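Local coordinates for putative NADPH-dependent oxidoreductase (Desulfitobacterium hafniense DCB-2, PDB 3DB2), which probably catalyses an NAD(P)H-dependent oxidation or reduction, as a two-domain putative dehydrogenase with a Rossmann-fold nucleotide-binding domain, at residues 76-84 and 98-109; 187-197 and 328-336. All coordinates share one frame; numbering follows the deposited sequence. Where two conformers were deposited one is given.

From the N terminus the chain builds the parallel Rossmann sheet, and interaction 1 closes a short loop within that domain, between helices flanking the sheet: residues 76-84 and 98-109 are separated by 13 residues that include strand 92-96. Interaction 2 opens only after this contact has closed, so the two follow in series and neither nest nor cross. It is the long closure, bringing residues 328-336, near the C terminus, back onto residues 187-197 across 130 intervening residues, many of them in the large mixed sheet. With centres about 17 Å apart, the contacts also meet directly: Ser100 and Ala106 pack on Leu331 and Leu328, so helix 324-343 bridges the Rossmann domain and the C-terminal domain.

Interaction 1. Residues 76-84 and 98-109; sequences NDKHAEVIE and PISVSLDHAQRI
The His79 ring meets residues 98-109 at its edge, where the carbonyl oxygens of Pro98 and Ile99 lie near its plane, while Asn76 CA sits over one face. His79 ND1 donates to Ile99 O at 2.9 Å and approaches that oxygen from above the carbonyl plane. Histidine suits the place because its ND1-H lies in the ring plane, directed at Ile99 O, while the flat ring lets Asn76 CA sit over it. On the ring of His105, Ala80 CB rests over one face in a CH-pi contact, 4.2 Å from the centroid. The same methyl lies over the centre of one face of the Arg108 guanidinium, 4.0 Å above its plane; alanine is small enough to let both groups close in. In its own plane, Arg108 grips Glu84 side-on: NH2 reaches OE1 at 2.9 Å and NE reaches OE2 at 3.0 Å, both bonds almost straight. A bend at chi3 (61°) turns the guanidinium toward the carboxylate, whose plane is tilted 35° from it. Replacing Arg108 with an alanine would probably leave the Glu84 carboxylate without its charged mate and take the guanidinium cover off one side of the Ala80 methyl. A water bound by Glu84 OE2 and Arg108 O adds a second bridge, and another links Asn76 O, Ala80 N and His105 ND1. Deeper in, Ile83 CD1 meets Ile109 CD1 at 3.6 Å, and Ile83 also packs on Ile93 and Val95 of strand 92-96. At the start of helix 103-116, Ser102 is the N-cap, its hydroxyl accepting a weak bond from His105 N. The helical segments run nearly parallel, 13° apart with axes 8.9 Å from each other, an arrangement characteristic of successive helices joined through a parallel strand in a Rossmann fold.

Interaction 2. Residues 187-197 and 328-336; sequences IDNLQFLLGPV and LRNLAVVLA
Asn330 ND2 donates to Asp188 OD1 at 2.8 Å, in a contact that fastens helix 324-343 to the C-terminal domain of this GFO/IDH/MocA-type oxidoreductase. The amide N-H meets Asp188 OD1 on its anti side, with the carboxylate and amide planes 81° apart; the other oxygen of Asp188 is in a salt bridge with Arg127. Arg329 was modelled in two conformers, and its contacts hold for the one described here. In that conformer two of its nitrogens converge end-on on Val197 O, NH2 at 2.8 Å and NH1 at 2.9 Å, the latter in the carbonyl plane on a lone pair. Arginine suits this place because its long chain can reach strand 197-205 while NH2 also pairs with Glu224.

Between Asn330 and Arg329, Gln191 uses both ends of its amide. Its OE1 accepts a nearly straight bond from Val197 N and, in this conformer, a weak one from Arg329 NH1, while NE2 gives a weak bond to Asn330 OD1. Its chain runs extended beyond CG (chi2 -172°), which carries the amide across to the other helix, and a group that both donates and accepts suits such mixed partners. After Gly195, whose positive phi ends the helix, the chain turns into strand 197-205.

Toward the start of segment 187-194, against the later turn of 328-336, the contact becomes apolar; the helical segments cross at 120° with axes 9.7 Å apart. Ile187 and Val333 reach toward each other tip to tip, and Ile187 CD1 also lies 3.5 Å from Val334 CG2, branched residues filling the buried side. Val333 rests in turn on Leu221 of strand 216-223. At the solvent-facing side, Pro196 CB stands 3.3 Å above the centre of the guanidinium plane in this conformer of Arg329.

Interaction 1. Residues 76-84 and 98-109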
loop_
_atom_site.group_PDB
_atom_site.type_symbol
_atom_site.label_atom_id
_atom_site.label_comp_id
_atom_site.label_asym_id
_atom_site.label_seq_id
_atom_site.Cartn_x
_atom_site.Cartn_y
_atom_site.Cartn_z
ATOM N N ASN C 76 20.016 8.385 19.099
ATOM C CA ASN C 76 20.522 7.366 18.194
ATOM C C ASN C 76 21.998 7.481 17.841
ATOM O O ASN C 76 22.615 6.453 17.531
ATOM C CB ASN C 76 19.758 7.360 16.843
ATOM C CG ASN C 76 18.318 6.953 17.166
ATOM O OD1 ASN C 76 18.081 6.284 18.185
ATOM N ND2 ASN C 76 17.367 7.373 16.339
ATOM N N ASP C 77 22.528 8.684 17.830
ATOM C CA ASP C 77 23.909 8.913 17.405
ATOM C C ASP C 77 24.873 8.682 18.575
ATOM O O ASP C 77 26.095 8.605 18.409
ATOM C CB ASP C 77 24.081 10.283 16.778
ATOM C CG ASP C 77 23.988 11.437 17.748
ATOM O OD1 ASP C 77 23.019 11.431 18.535
ATOM O OD2 ASP C 77 24.885 12.318 17.701
ATOM N N LYS C 78 24.323 8.508 19.759
ATOM C CA LYS C 78 25.135 8.163 20.920
ATOM C C LYS C 78 25.052 6.701 21.292
ATOM O O LYS C 78 25.686 6.237 22.244
ATOM C CB LYS C 78 24.652 9.091 22.035
ATOM C CG LYS C 78 24.848 10.574 21.728
ATOM C CD LYS C 78 26.190 10.875 21.094
ATOM C CE LYS C 78 26.719 12.265 21.390
ATOM N NZ LYS C 78 27.972 12.561 20.625
ATOM N N HIS C 79 24.267 5.905 20.560
ATOM C CA HIS C 79 24.145 4.486 20.903
ATOM C C HIS C 79 25.492 3.779 20.882
ATOM O O HIS C 79 25.823 3.003 21.793
ATOM C CB HIS C 79 23.158 3.801 19.942
ATOM C CG HIS C 79 21.707 4.114 20.144
ATOM N ND1 HIS C 79 20.730 3.564 19.340
ATOM C CD2 HIS C 79 21.021 4.892 21.016
ATOM C CE1 HIS C 79 19.529 3.982 19.703
ATOM N NE2 HIS C 79 19.673 4.795 20.728
ATOM N N ALA C 80 26.276 4.002 19.840
ATOM C CA ALA C 80 27.522 3.316 19.581
ATOM C C ALA C 80 28.544 3.531 20.698
ATOM O O ALA C 80 29.058 2.587 21.290
ATOM C CB ALA C 80 28.171 3.784 18.282
ATOM N N GLU C 81 28.857 4.786 21.017
ATOM C CA GLU C 81 29.866 4.984 22.068
ATOM C C GLU C 81 29.332 4.541 23.419
ATOM O O GLU C 81 30.064 4.088 24.308
ATOM C CB GLU C 81 30.302 6.456 22.096
ATOM C CG GLU C 81 29.180 7.404 22.417
ATOM C CD GLU C 81 29.582 8.863 22.322
ATOM O OE1 GLU C 81 29.353 9.440 21.241
ATOM O OE2 GLU C 81 30.104 9.398 23.323
ATOM N N VAL C 82 28.019 4.666 23.660
ATOM C CA VAL C 82 27.542 4.251 24.983
ATOM C C VAL C 82 27.585 2.739 25.112
ATOM O O VAL C 82 28.037 2.181 26.121
ATOM C CB VAL C 82 26.141 4.790 25.245
ATOM C CG1 VAL C 82 25.617 4.234 26.550
ATOM C CG2 VAL C 82 26.150 6.310 25.275
ATOM N N ILE C 83 27.127 2.043 24.077
ATOM C CA ILE C 83 27.244 0.577 24.042
ATOM C C ILE C 83 28.692 0.147 24.168
ATOM O O ILE C 83 29.036 -0.788 24.905
ATOM C CB ILE C 83 26.601 -0.011 22.761
ATOM C CG1 ILE C 83 25.096 0.229 22.669
ATOM C CG2 ILE C 83 26.905 -1.487 22.633
ATOM C CD1 ILE C 83 24.513 0.104 21.248
ATOM N N GLU C 84 29.607 0.807 23.483
ATOM C CA GLU C 84 31.010 0.369 23.566
ATOM C C GLU C 84 31.517 0.499 25.008
ATOM O O GLU C 84 32.120 -0.442 25.509
ATOM C CB GLU C 84 31.864 1.164 22.599
ATOM C CG GLU C 84 31.785 0.812 21.132
ATOM C CD GLU C 84 32.423 1.824 20.206
ATOM O OE1 GLU C 84 32.555 3.006 20.577
ATOM O OE2 GLU C 84 32.821 1.448 19.078
ATOM N N PRO C 98 16.479 2.580 16.428
ATOM C CA PRO C 98 17.298 1.964 15.299
ATOM C C PRO C 98 18.507 1.655 16.197
ATOM O O PRO C 98 18.713 2.462 17.119
ATOM C CB PRO C 98 17.448 2.972 14.235
ATOM C CG PRO C 98 17.320 4.265 14.966
ATOM C CD PRO C 98 16.361 4.026 16.089
ATOM N N ILE C 99 19.210 0.593 15.903
ATOM C CA ILE C 99 20.526 0.330 16.481
ATOM C C ILE C 99 21.375 1.584 16.408
ATOM O O ILE C 99 22.080 1.930 17.368
ATOM C CB ILE C 99 21.180 -0.854 15.773
ATOM C CG1 ILE C 99 22.610 -1.092 16.257
ATOM C CG2 ILE C 99 21.201 -0.723 14.264
ATOM C CD1 ILE C 99 23.098 -2.490 15.906
ATOM N N SER C 100 21.285 2.307 15.299
ATOM C CA SER C 100 21.915 3.591 15.075
ATOM C C SER C 100 21.317 4.222 13.823
ATOM O O SER C 100 20.490 3.573 13.193
ATOM C CB SER C 100 23.424 3.404 14.870
ATOM O OG SER C 100 23.739 2.632 13.733
ATOM N N VAL C 101 21.713 5.421 13.440
ATOM C CA VAL C 101 21.300 5.920 12.122
ATOM C C VAL C 101 22.427 5.841 11.111
ATOM O O VAL C 101 22.202 6.010 9.896
ATOM C CB VAL C 101 20.707 7.331 12.239
ATOM C CG1 VAL C 101 19.305 7.161 12.812
ATOM C CG2 VAL C 101 21.523 8.278 13.101
ATOM N N SER C 102 23.676 5.559 11.513
ATOM C CA SER C 102 24.680 5.401 10.457
ATOM C C SER C 102 25.222 3.976 10.413
ATOM O O SER C 102 25.291 3.226 11.389
ATOM C CB SER C 102 25.822 6.389 10.640
ATOM O OG SER C 102 26.873 5.787 11.381
ATOM N N LEU C 103 25.639 3.542 9.223
ATOM C CA LEU C 103 26.159 2.181 9.095
ATOM C C LEU C 103 27.405 1.968 9.959
ATOM O O LEU C 103 27.584 0.920 10.567
ATOM C CB LEU C 103 26.454 1.910 7.618
ATOM C CG LEU C 103 26.897 0.492 7.261
ATOM C CD1 LEU C 103 25.828 -0.540 7.588
ATOM C CD2 LEU C 103 27.258 0.374 5.787
ATOM N N ASP C 104 28.269 2.973 9.973
ATOM C CA ASP C 104 29.537 2.923 10.687
ATOM C C ASP C 104 29.316 2.516 12.142
ATOM O O ASP C 104 29.909 1.597 12.683
ATOM C CB ASP C 104 30.235 4.285 10.648
ATOM C CG ASP C 104 31.591 4.217 11.343
ATOM O OD1 ASP C 104 32.356 3.286 11.017
ATOM O OD2 ASP C 104 31.867 5.082 12.200
ATOM N N HIS C 105 28.414 3.212 12.795
ATOM C CA HIS C 105 27.996 3.035 14.169
ATOM C C HIS C 105 27.376 1.658 14.347
ATOM O O HIS C 105 27.646 0.982 15.344
ATOM C CB HIS C 105 27.048 4.153 14.550
ATOM C CG HIS C 105 27.677 5.478 14.821
ATOM N ND1 HIS C 105 26.979 6.506 15.427
ATOM C CD2 HIS C 105 28.925 5.946 14.606
ATOM C CE1 HIS C 105 27.782 7.555 15.555
ATOM N NE2 HIS C 105 28.971 7.248 15.059
ATOM N N ALA C 106 26.547 1.239 13.378
ATOM C CA ALA C 106 25.928 -0.086 13.531
ATOM C C ALA C 106 27.042 -1.116 13.531
ATOM O O ALA C 106 27.004 -2.094 14.265
ATOM C CB ALA C 106 24.939 -0.376 12.408
ATOM N N GLN C 107 28.029 -0.896 12.645
ATOM C CA GLN C 107 29.154 -1.839 12.552
ATOM C C GLN C 107 29.983 -1.816 13.832
ATOM O O GLN C 107 30.491 -2.826 14.308
ATOM C CB GLN C 107 30.023 -1.482 11.341
ATOM C CG GLN C 107 29.372 -1.877 10.033
ATOM C CD GLN C 107 30.139 -1.419 8.810
ATOM O OE1 GLN C 107 30.815 -0.387 8.797
ATOM N NE2 GLN C 107 30.006 -2.220 7.752
ATOM N N ARG C 108 30.148 -0.644 14.435
ATOM C CA ARG C 108 30.910 -0.588 15.679
ATOM C C ARG C 108 30.204 -1.414 16.741
ATOM O O ARG C 108 30.865 -2.045 17.541
ATOM C CB ARG C 108 31.074 0.864 16.128
ATOM C CG ARG C 108 32.288 1.527 15.469
ATOM C CD ARG C 108 32.221 3.042 15.578
ATOM N NE ARG C 108 32.207 3.485 16.973
ATOM C CZ ARG C 108 31.974 4.725 17.370
ATOM N NH1 ARG C 108 31.740 5.660 16.454
ATOM N NH2 ARG C 108 31.977 5.035 18.660
ATOM N N ILE C 109 28.875 -1.408 16.736
ATOM C CA ILE C 109 28.112 -2.059 17.784
ATOM C C ILE C 109 28.160 -3.563 17.588
ATOM O O ILE C 109 28.332 -4.370 18.497
ATOM C CB ILE C 109 26.677 -1.514 17.796
ATOM C CG1 ILE C 109 26.595 -0.038 18.180
ATOM C CG2 ILE C 109 25.803 -2.380 18.672
ATOM C CD1 ILE C 109 25.278 0.601 17.786
HETATM O O HOH W 1 25.141 5.450 17.368
HETATM O O HOH W 2 33.270 -1.072 18.224
#

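Interaction 2. Residues 187-197 and 328-336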
loop_
_atom_site.group_PDB
_atom_site.type_symbol
_atom_site.label_atom_id
_atom_site.label_comp_id
_atom_site.label_asym_id
_atom_site.label_seq_id
_atom_site.Cartn_x
_atom_site.Cartn_y
_atom_site.Cartn_z
ATOM N N ILE C 187 9.662 -2.112 9.132
ATOM C CA ILE C 187 10.749 -2.878 8.548
ATOM C C ILE C 187 11.107 -4.108 9.360
ATOM O O ILE C 187 11.307 -5.227 8.837
ATOM C CB ILE C 187 11.989 -1.983 8.342
ATOM C CG1 ILE C 187 11.623 -0.880 7.325
ATOM C CG2 ILE C 187 13.210 -2.784 7.946
ATOM C CD1 ILE C 187 12.700 0.165 7.205
ATOM N N ASP C 188 11.173 -3.970 10.675
ATOM C CA ASP C 188 11.405 -5.130 11.537
ATOM C C ASP C 188 10.208 -6.079 11.449
ATOM O O ASP C 188 10.465 -7.291 11.313
ATOM C CB ASP C 188 11.671 -4.724 12.979
ATOM C CG ASP C 188 12.076 -5.973 13.763
ATOM O OD1 ASP C 188 13.199 -6.484 13.529
ATOM O OD2 ASP C 188 11.240 -6.411 14.572
ATOM N N ASN C 189 8.982 -5.563 11.512
ATOM C CA ASN C 189 7.841 -6.466 11.366
ATOM C C ASN C 189 7.912 -7.244 10.065
ATOM O O ASN C 189 7.608 -8.436 10.040
ATOM C CB ASN C 189 6.507 -5.714 11.457
ATOM C CG ASN C 189 6.251 -5.253 12.882
ATOM O OD1 ASN C 189 6.814 -5.800 13.829
ATOM N ND2 ASN C 189 5.383 -4.255 12.989
ATOM N N LEU C 190 8.296 -6.598 8.978
ATOM C CA LEU C 190 8.321 -7.222 7.655
ATOM C C LEU C 190 9.347 -8.337 7.547
ATOM O O LEU C 190 9.116 -9.393 6.969
ATOM C CB LEU C 190 8.609 -6.157 6.584
ATOM C CG LEU C 190 7.412 -5.236 6.285
ATOM C CD1 LEU C 190 7.841 -4.009 5.490
ATOM C CD2 LEU C 190 6.349 -6.017 5.537
ATOM N N GLN C 191 10.538 -8.133 8.111
ATOM C CA GLN C 191 11.555 -9.188 8.040
ATOM C C GLN C 191 11.312 -10.247 9.102
ATOM O O GLN C 191 11.696 -11.398 8.925
ATOM C CB GLN C 191 12.929 -8.525 8.122
ATOM C CG GLN C 191 13.212 -7.657 6.889
ATOM C CD GLN C 191 14.636 -7.119 6.811
ATOM O OE1 GLN C 191 15.422 -7.429 5.925
ATOM N NE2 GLN C 191 15.020 -6.242 7.739
ATOM N N PHE C 192 10.647 -9.911 10.206
ATOM C CA PHE C 192 10.176 -10.916 11.154
ATOM C C PHE C 192 9.186 -11.877 10.500
ATOM O O PHE C 192 9.225 -13.108 10.602
ATOM C CB PHE C 192 9.516 -10.225 12.337
ATOM C CG PHE C 192 8.670 -11.115 13.220
ATOM C CD1 PHE C 192 9.293 -12.147 13.917
ATOM C CD2 PHE C 192 7.306 -10.926 13.369
ATOM C CE1 PHE C 192 8.546 -12.973 14.730
ATOM C CE2 PHE C 192 6.548 -11.768 14.162
ATOM C CZ PHE C 192 7.190 -12.794 14.839
ATOM N N LEU C 193 8.235 -11.295 9.764
ATOM C CA LEU C 193 7.179 -12.077 9.126
ATOM C C LEU C 193 7.681 -12.865 7.919
ATOM O O LEU C 193 7.307 -14.044 7.801
ATOM C CB LEU C 193 6.044 -11.143 8.729
ATOM C CG LEU C 193 5.237 -10.461 9.830
ATOM C CD1 LEU C 193 4.117 -9.625 9.206
ATOM C CD2 LEU C 193 4.687 -11.496 10.810
ATOM N N LEU C 194 8.495 -12.247 7.076
ATOM C CA LEU C 194 8.906 -12.839 5.809
ATOM C C LEU C 194 10.388 -13.103 5.574
ATOM O O LEU C 194 10.728 -13.627 4.490
ATOM C CB LEU C 194 8.468 -11.903 4.664
ATOM C CG LEU C 194 6.975 -11.652 4.507
ATOM C CD1 LEU C 194 6.695 -11.117 3.122
ATOM C CD2 LEU C 194 6.175 -12.918 4.774
ATOM N N GLY C 195 11.292 -12.786 6.480
ATOM C CA GLY C 195 12.699 -12.993 6.222
ATOM C C GLY C 195 13.351 -11.776 5.558
ATOM O O GLY C 195 12.705 -10.736 5.383
ATOM N N PRO C 196 14.623 -11.891 5.218
ATOM C CA PRO C 196 15.433 -10.748 4.808
ATOM C C PRO C 196 15.080 -10.128 3.462
ATOM O O PRO C 196 14.849 -10.732 2.409
ATOM C CB PRO C 196 16.870 -11.312 4.731
ATOM C CG PRO C 196 16.659 -12.771 4.511
ATOM C CD PRO C 196 15.427 -13.122 5.274
ATOM N N VAL C 197 15.069 -8.802 3.460
ATOM C CA VAL C 197 14.866 -8.012 2.253
ATOM C C VAL C 197 16.079 -8.111 1.342
ATOM O O VAL C 197 17.209 -8.090 1.824
ATOM C CB VAL C 197 14.593 -6.552 2.640
ATOM C CG1 VAL C 197 14.566 -5.695 1.386
ATOM C CG2 VAL C 197 13.291 -6.445 3.434
ATOM N N LEU C 328 20.982 -4.299 12.289
ATOM C CA LEU C 328 21.728 -3.656 11.209
ATOM C C LEU C 328 20.944 -3.879 9.915
ATOM O O LEU C 328 20.891 -2.968 9.099
ATOM C CB LEU C 328 23.153 -4.186 11.142
ATOM C CG LEU C 328 24.145 -3.498 10.204
ATOM C CD1 LEU C 328 25.565 -3.686 10.706
ATOM C CD2 LEU C 328 24.038 -3.997 8.780
ATOM N N ARG C 329 20.344 -5.050 9.716
ATOM C CA ARG C 329 19.611 -5.284 8.484
ATOM C C ARG C 329 18.410 -4.345 8.387
ATOM O O ARG C 329 18.054 -3.921 7.295
ATOM C CB ARG C 329 19.114 -6.717 8.367
ATOM C CG ARG C 329 19.975 -7.656 7.546
ATOM C CD ARG C 329 19.164 -8.824 7.013
ATOM N NE ARG C 329 19.464 -9.172 5.631
ATOM C CZ ARG C 329 18.881 -8.704 4.539
ATOM N NH1 ARG C 329 17.908 -7.803 4.606
ATOM N NH2 ARG C 329 19.296 -9.151 3.357
ATOM N N ASN C 330 17.814 -4.033 9.533
ATOM C CA ASN C 330 16.683 -3.084 9.522
ATOM C C ASN C 330 17.147 -1.698 9.127
ATOM O O ASN C 330 16.536 -0.968 8.325
ATOM C CB ASN C 330 15.990 -3.064 10.893
ATOM C CG ASN C 330 15.262 -4.350 11.227
ATOM O OD1 ASN C 330 14.960 -5.105 10.303
ATOM N ND2 ASN C 330 14.994 -4.540 12.514
ATOM N N LEU C 331 18.270 -1.231 9.674
ATOM C CA LEU C 331 18.810 0.067 9.305
ATOM C C LEU C 331 19.182 0.143 7.820
ATOM O O LEU C 331 19.000 1.152 7.157
ATOM C CB LEU C 331 20.092 0.361 10.076
ATOM C CG LEU C 331 20.879 1.643 9.711
ATOM C CD1 LEU C 331 19.967 2.851 9.920
ATOM C CD2 LEU C 331 22.170 1.693 10.525
ATOM N N ALA C 332 19.746 -0.959 7.327
ATOM C CA ALA C 332 20.165 -1.076 5.934
ATOM C C ALA C 332 18.995 -0.866 4.974
ATOM O O ALA C 332 19.157 -0.292 3.901
ATOM C CB ALA C 332 20.791 -2.444 5.712
ATOM N N VAL C 333 17.800 -1.309 5.339
ATOM C CA VAL C 333 16.623 -1.009 4.517
ATOM C C VAL C 333 16.411 0.498 4.418
ATOM O O VAL C 333 16.154 1.057 3.349
ATOM C CB VAL C 333 15.385 -1.733 5.060
ATOM C CG1 VAL C 333 14.097 -1.431 4.332
ATOM C CG2 VAL C 333 15.618 -3.254 4.975
ATOM N N VAL C 334 16.517 1.190 5.567
ATOM C CA VAL C 334 16.336 2.633 5.592
ATOM C C VAL C 334 17.427 3.282 4.740
ATOM O O VAL C 334 17.111 4.179 3.955
ATOM C CB VAL C 334 16.324 3.191 7.029
ATOM C CG1 VAL C 334 16.237 4.720 7.011
ATOM C CG2 VAL C 334 15.152 2.648 7.843
ATOM N N LEU C 335 18.675 2.836 4.871
ATOM C CA LEU C 335 19.745 3.508 4.124
ATOM C C LEU C 335 19.588 3.236 2.619
ATOM O O LEU C 335 19.854 4.111 1.793
ATOM C CB LEU C 335 21.108 3.090 4.649
ATOM C CG LEU C 335 21.396 3.377 6.128
ATOM C CD1 LEU C 335 22.715 2.739 6.558
ATOM C CD2 LEU C 335 21.408 4.876 6.425
ATOM N N ALA C 336 19.125 2.037 2.299
ATOM C CA ALA C 336 18.969 1.696 0.867
ATOM C C ALA C 336 17.877 2.544 0.255
ATOM O O ALA C 336 17.987 2.963 -0.913
ATOM C CB ALA C 336 18.697 0.214 0.753
#